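Glutathione S-transferase (Ceriporiopsis subvermispora, PDB 6J3E) probably catalyses the transfer of glutathione to electrophilic substrates, as a serine-type member of the glutathione S-transferase family. Local coordinates at residues K196-G201 and Y206-I211; T150-E153 and V158-E161. All coordinates share one frame; numbering follows the deposited sequence.

In the fold
From the N terminus the chain first builds the thioredoxin-like domain, whose four-stranded sheet carries strands 5-9 and 73-76 at its middle, and then enters the all-helical C-terminal domain, where both contacts lie. Interaction 2 comes first: it closes the short connection 154-157 at the end of helix 141-153 and holds residues 158-161 of the loop leading to helix 169-189 against that helix end. After helix 169-189, interaction 1 closes residues 202-205 and fixes the loop to the first turn of helix 206-222. The two loops follow in series, neither nested nor crossed. Their centres are 33 Å apart, on opposite sides of the chain's centre, with interaction 1 buried and interaction 2 near the surface.

Interaction 1. Residues K196-G201 and Y206-I211; sequences KLLFLG and YADITI
L198 and D208 bring the backbones within 5.9 Å, CA to CA, where the type I beta turn L198-G201 faces the first turn of helix 206-222. The carboxylate of D208 joins the two. With CG beside its own backbone N (chi1 -45°), D208 holds its oxygens toward the turn, and OD1 receives F199 N at 2.8 Å, nearly straight at 161°, through the lone pair on the side of OD2. The same oxygen lies 3.2 Å from L198 CA, while CD2 of L198 sits 3.8 Å from D208 CG, the two side chains crossing at about a right angle. OD2 takes S205 N just ahead of the helix, and a water donates to OD2 while accepting from L200 N, so peptide N-H groups satisfy this buried carboxylate both directly and through water. They and the nearby helix N terminus would be expected to favour its charged form. Beside the carboxylate the F199 ring packs on the helix: A207 CB lies over one face, 4.0 Å from CD1, D208 OD1 meets the edge in plane, and I211 CD1 touches CE1 at 3.5 Å. F115 of helix 109-136 meets this ring edge-to-face, and A110 and L111 of the second subunit pack on F199 and L200, so the turn forms part of the dimer interface. One turn along, T210 OG1 bonds back to Y206 O, while Y206 OH reaches S86 OG at the glutathione site. The sequence S205-Y206-A207-D208, with the aspartate gripping the serine N-H, fits the N-capping box that begins the corresponding helix in the C-terminal domain of glutathione S-transferases; here its aspartate also fixes the preceding loop.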
loop_
_atom_site.group_PDB
_atom_site.type_symbol
_atom_site.label_atom_id
_atom_site.label_comp_id
_atom_site.label_asym_id
_atom_site.label_seq_id
_atom_site.Cartn_x
_atom_site.Cartn_y
_atom_site.Cartn_z
ATOM N N LYS A 196 -4.208 -17.612 1.126
ATOM C CA LYS A 196 -2.817 -17.917 1.427
ATOM C C LYS A 196 -2.435 -17.462 2.829
ATOM O O LYS A 196 -3.112 -16.638 3.470
ATOM C CB LYS A 196 -1.876 -17.241 0.441
ATOM C CG LYS A 196 -2.203 -17.473 -1.012
ATOM C CD LYS A 196 -1.634 -16.336 -1.860
ATOM C CE LYS A 196 -2.601 -15.963 -2.968
ATOM N NZ LYS A 196 -3.835 -15.282 -2.503
ATOM N N LEU A 197 -1.311 -17.999 3.294
ATOM C CA LEU A 197 -0.640 -17.448 4.453
ATOM C C LEU A 197 0.587 -16.638 4.080
ATOM O O LEU A 197 0.969 -15.737 4.833
ATOM C CB LEU A 197 -0.250 -18.563 5.424
ATOM C CG LEU A 197 -1.447 -18.967 6.271
ATOM C CD1 LEU A 197 -1.373 -20.436 6.546
ATOM C CD2 LEU A 197 -1.468 -18.154 7.555
ATOM N N LEU A 198 1.195 -16.926 2.940
ATOM C CA LEU A 198 2.322 -16.171 2.439
ATOM C C LEU A 198 1.917 -15.420 1.183
ATOM O O LEU A 198 1.123 -15.911 0.368
ATOM C CB LEU A 198 3.491 -17.092 2.129
ATOM C CG LEU A 198 3.855 -18.067 3.243
ATOM C CD1 LEU A 198 5.160 -18.751 2.874
ATOM C CD2 LEU A 198 3.962 -17.349 4.600
ATOM N N PHE A 199 2.506 -14.237 1.011
ATOM C CA PHE A 199 2.117 -13.376 -0.104
ATOM C C PHE A 199 2.394 -14.014 -1.465
ATOM O O PHE A 199 1.560 -13.909 -2.375
ATOM C CB PHE A 199 2.814 -12.024 0.017
ATOM C CG PHE A 199 1.990 -11.033 0.740
ATOM C CD1 PHE A 199 1.871 -11.099 2.127
ATOM C CD2 PHE A 199 1.274 -10.078 0.042
ATOM C CE1 PHE A 199 1.074 -10.208 2.810
ATOM C CE2 PHE A 199 0.475 -9.171 0.720
ATOM C CZ PHE A 199 0.369 -9.241 2.110
ATOM N N LEU A 200 3.567 -14.650 -1.640
ATOM C CA LEU A 200 3.906 -15.299 -2.907
ATOM C C LEU A 200 3.320 -16.695 -3.040
ATOM O O LEU A 200 3.628 -17.374 -4.025
ATOM C CB LEU A 200 5.423 -15.403 -3.106
ATOM C CG LEU A 200 6.352 -14.241 -2.785
ATOM C CD1 LEU A 200 7.802 -14.703 -2.927
ATOM C CD2 LEU A 200 6.074 -13.036 -3.675
ATOM N N GLY A 201 2.509 -17.138 -2.080
ATOM C CA GLY A 201 1.896 -18.452 -2.120
ATOM C C GLY A 201 2.624 -19.486 -1.285
ATOM O O GLY A 201 2.279 -19.734 -0.128
ATOM N N TYR A 206 9.870 -11.119 2.065
ATOM C CA TYR A 206 10.016 -10.106 3.114
ATOM C C TYR A 206 8.667 -9.567 3.562
ATOM O O TYR A 206 8.558 -9.074 4.689
ATOM C CB TYR A 206 10.932 -8.947 2.666
ATOM C CG TYR A 206 11.103 -7.827 3.701
ATOM C CD1 TYR A 206 11.898 -7.998 4.836
ATOM C CD2 TYR A 206 10.471 -6.601 3.538
ATOM C CE1 TYR A 206 12.049 -6.966 5.787
ATOM C CE2 TYR A 206 10.604 -5.567 4.494
ATOM C CZ TYR A 206 11.398 -5.756 5.602
ATOM O OH TYR A 206 11.508 -4.743 6.531
ATOM N N ALA A 207 7.627 -9.684 2.725
ATOM C CA ALA A 207 6.316 -9.167 3.120
ATOM C C ALA A 207 5.726 -9.987 4.260
ATOM O O ALA A 207 5.084 -9.437 5.163
ATOM C CB ALA A 207 5.366 -9.133 1.921
ATOM N N ASP A 208 5.940 -11.302 4.224
ATOM C CA ASP A 208 5.571 -12.178 5.324
ATOM C C ASP A 208 6.357 -11.831 6.572
ATOM O O ASP A 208 5.808 -11.821 7.679
ATOM C CB ASP A 208 5.835 -13.640 4.945
ATOM C CG ASP A 208 5.346 -13.983 3.552
ATOM O OD1 ASP A 208 4.174 -13.670 3.218
ATOM O OD2 ASP A 208 6.148 -14.559 2.783
ATOM N N ILE A 209 7.657 -11.585 6.409
ATOM C CA ILE A 209 8.507 -11.263 7.545
ATOM C C ILE A 209 8.039 -9.971 8.178
ATOM O O ILE A 209 8.019 -9.833 9.407
ATOM C CB ILE A 209 9.979 -11.194 7.095
ATOM C CG1 ILE A 209 10.423 -12.555 6.579
ATOM C CG2 ILE A 209 10.888 -10.724 8.230
ATOM C CD1 ILE A 209 11.796 -12.564 5.953
ATOM N N THR A 210 7.598 -9.021 7.345
ATOM C CA THR A 210 7.100 -7.747 7.858
ATOM C C THR A 210 5.944 -7.958 8.824
ATOM O O THR A 210 5.878 -7.325 9.886
ATOM C CB THR A 210 6.657 -6.856 6.701
ATOM O OG1 THR A 210 7.784 -6.539 5.874
ATOM C CG2 THR A 210 6.034 -5.578 7.217
ATOM N N ILE A 211 5.023 -8.851 8.478
ATOM C CA ILE A 211 3.835 -9.037 9.299
ATOM C C ILE A 211 4.208 -9.682 10.630
ATOM O O ILE A 211 3.815 -9.205 11.699
ATOM C CB ILE A 211 2.781 -9.847 8.518
ATOM C CG1 ILE A 211 2.412 -9.088 7.237
ATOM C CG2 ILE A 211 1.556 -10.072 9.352
ATOM C CD1 ILE A 211 1.518 -9.841 6.305
HETATM O O HOH W 1 5.615 -14.847 0.311
#

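Interaction 2. Residues T150-E153 and V158-E161; sequences TREE and VKLE. With EDO (1,2-ethanediol), chain F; EDO (1,2-ethanediol), chain G.
E152 reaches from the last turn of helix 141-153 across to V158, K159 and L160, and most of the contact follows its length. E152 CB lies 4.0 Å from V158 O. E152 CG, set beside the backbone N by chi1 of -81°, comes closer, 3.6 Å from V158 O, and also nears K159 CA. Beyond CG the chain is extended, which lays E152 CD against K159 CA at 3.6 Å. At the tip the oxygens part: OE2 of E152 lies alongside K159 CG at 3.8 Å, whereas OE1 accepts a weak bond from L160 N, 3.3 Å long at 156°. The stronger partner of OE1 is R148, one turn back on the helix, in a salt bridge. R148 also pairs with E161, and its charge would be expected to ease the nearness of the two carboxylates. L160 brings CG within 3.7 Å of E152 OE1 and also packs on P133 and N136 of helix 109-136. R151, whose glutathione-binding role is seen in another crystal, sends its guanidinium away from the loop, NH1 bonding T150 OG1 in plane at 3.1 Å. One ethanediol, probably from the crystallisation liquor, donates to L160 O; R151 NH2 weakly holds another. The contact ties the C-terminal end of helix 141-153 to the following loop of the C-terminal domain, a helical glutamate weakly accepting a loop peptide N-H.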
loop_
_atom_site.group_PDB
_atom_site.type_symbol
_atom_site.label_atom_id
_atom_site.label_comp_id
_atom_site.label_asym_id
_atom_site.label_seq_id
_atom_site.Cartn_x
_atom_site.Cartn_y
_atom_site.Cartn_z
ATOM N N THR A 150 9.728 11.873 24.418
ATOM C CA THR A 150 9.590 12.172 22.997
ATOM C C THR A 150 8.213 11.774 22.471
ATOM O O THR A 150 7.597 12.529 21.707
ATOM C CB THR A 150 10.702 11.472 22.202
ATOM O OG1 THR A 150 10.643 10.053 22.402
ATOM C CG2 THR A 150 12.064 11.963 22.638
ATOM N N ARG A 151 7.711 10.597 22.868
ATOM C CA ARG A 151 6.428 10.134 22.347
ATOM C C ARG A 151 5.280 10.981 22.872
ATOM O O ARG A 151 4.365 11.325 22.114
ATOM C CB ARG A 151 6.214 8.658 22.684
ATOM C CG ARG A 151 6.770 7.673 21.602
ATOM C CD ARG A 151 8.273 7.854 21.326
ATOM N NE ARG A 151 8.763 6.975 20.263
ATOM C CZ ARG A 151 9.983 7.026 19.728
ATOM N NH1 ARG A 151 10.860 7.924 20.136
ATOM N NH2 ARG A 151 10.326 6.177 18.779
ATOM N N GLU A 152 5.318 11.352 24.157
ATOM C CA GLU A 152 4.264 12.215 24.696
ATOM C C GLU A 152 4.286 13.593 24.040
ATOM O O GLU A 152 3.233 14.146 23.700
ATOM C CB GLU A 152 4.394 12.342 26.215
ATOM C CG GLU A 152 3.811 11.159 26.992
ATOM C CD GLU A 152 3.992 11.269 28.506
ATOM O OE1 GLU A 152 3.965 10.215 29.182
ATOM O OE2 GLU A 152 4.145 12.402 29.021
ATOM N N GLU A 153 5.478 14.163 23.847
ATOM C CA GLU A 153 5.564 15.461 23.190
ATOM C C GLU A 153 5.002 15.394 21.779
ATOM O O GLU A 153 4.195 16.239 21.376
ATOM C CB GLU A 153 7.008 15.953 23.149
ATOM C CG GLU A 153 7.106 17.301 22.469
ATOM C CD GLU A 153 8.513 17.673 22.085
ATOM O OE1 GLU A 153 9.386 16.774 22.088
ATOM O OE2 GLU A 153 8.737 18.869 21.786
ATOM N N VAL A 158 -0.340 14.721 25.691
ATOM C CA VAL A 158 -1.182 13.775 26.418
ATOM C C VAL A 158 -0.340 12.591 26.886
ATOM O O VAL A 158 0.414 11.991 26.111
ATOM C CB VAL A 158 -2.381 13.342 25.562
ATOM C CG1 VAL A 158 -1.951 12.968 24.173
ATOM C CG2 VAL A 158 -3.099 12.184 26.224
ATOM N N LYS A 159 -0.436 12.268 28.171
ATOM C CA LYS A 159 0.436 11.248 28.729
ATOM C C LYS A 159 0.056 9.854 28.240
ATOM O O LYS A 159 -1.065 9.593 27.795
ATOM C CB LYS A 159 0.408 11.308 30.244
ATOM C CG LYS A 159 0.748 12.694 30.752
ATOM C CD LYS A 159 0.614 12.767 32.261
ATOM C CE LYS A 159 -0.854 12.862 32.667
ATOM N NZ LYS A 159 -1.053 13.779 33.820
ATOM N N LEU A 160 1.026 8.947 28.333
ATOM C CA LEU A 160 0.865 7.641 27.717
ATOM C C LEU A 160 -0.359 6.918 28.259
ATOM O O LEU A 160 -1.084 6.254 27.503
ATOM C CB LEU A 160 2.121 6.804 27.933
ATOM C CG LEU A 160 3.336 7.210 27.108
ATOM C CD1 LEU A 160 4.415 6.185 27.290
ATOM C CD2 LEU A 160 2.979 7.324 25.637
ATOM N N GLU A 161 -0.624 7.054 29.560
ATOM C CA GLU A 161 -1.676 6.266 30.201
ATOM C C GLU A 161 -3.074 6.696 29.777
ATOM O O GLU A 161 -4.026 5.933 29.977
ATOM C CB GLU A 161 -1.520 6.342 31.720
ATOM C CG GLU A 161 -0.266 5.623 32.263
ATOM C CD GLU A 161 1.067 6.338 31.961
ATOM O OE1 GLU A 161 2.110 5.645 31.901
ATOM O OE2 GLU A 161 1.076 7.583 31.792
HETATM C C1 EDO F . -2.465 2.795 27.025
HETATM O O1 EDO F . -3.115 4.047 27.304
HETATM C C2 EDO F . -2.660 1.815 28.189
HETATM O O2 EDO F . -2.050 2.323 29.378
HETATM C C1 EDO G . 8.887 2.520 18.063
HETATM O O1 EDO G . 10.251 3.013 18.010
HETATM C C2 EDO G . 8.634 1.409 17.045
HETATM O O2 EDO G . 7.241 1.098 17.111
#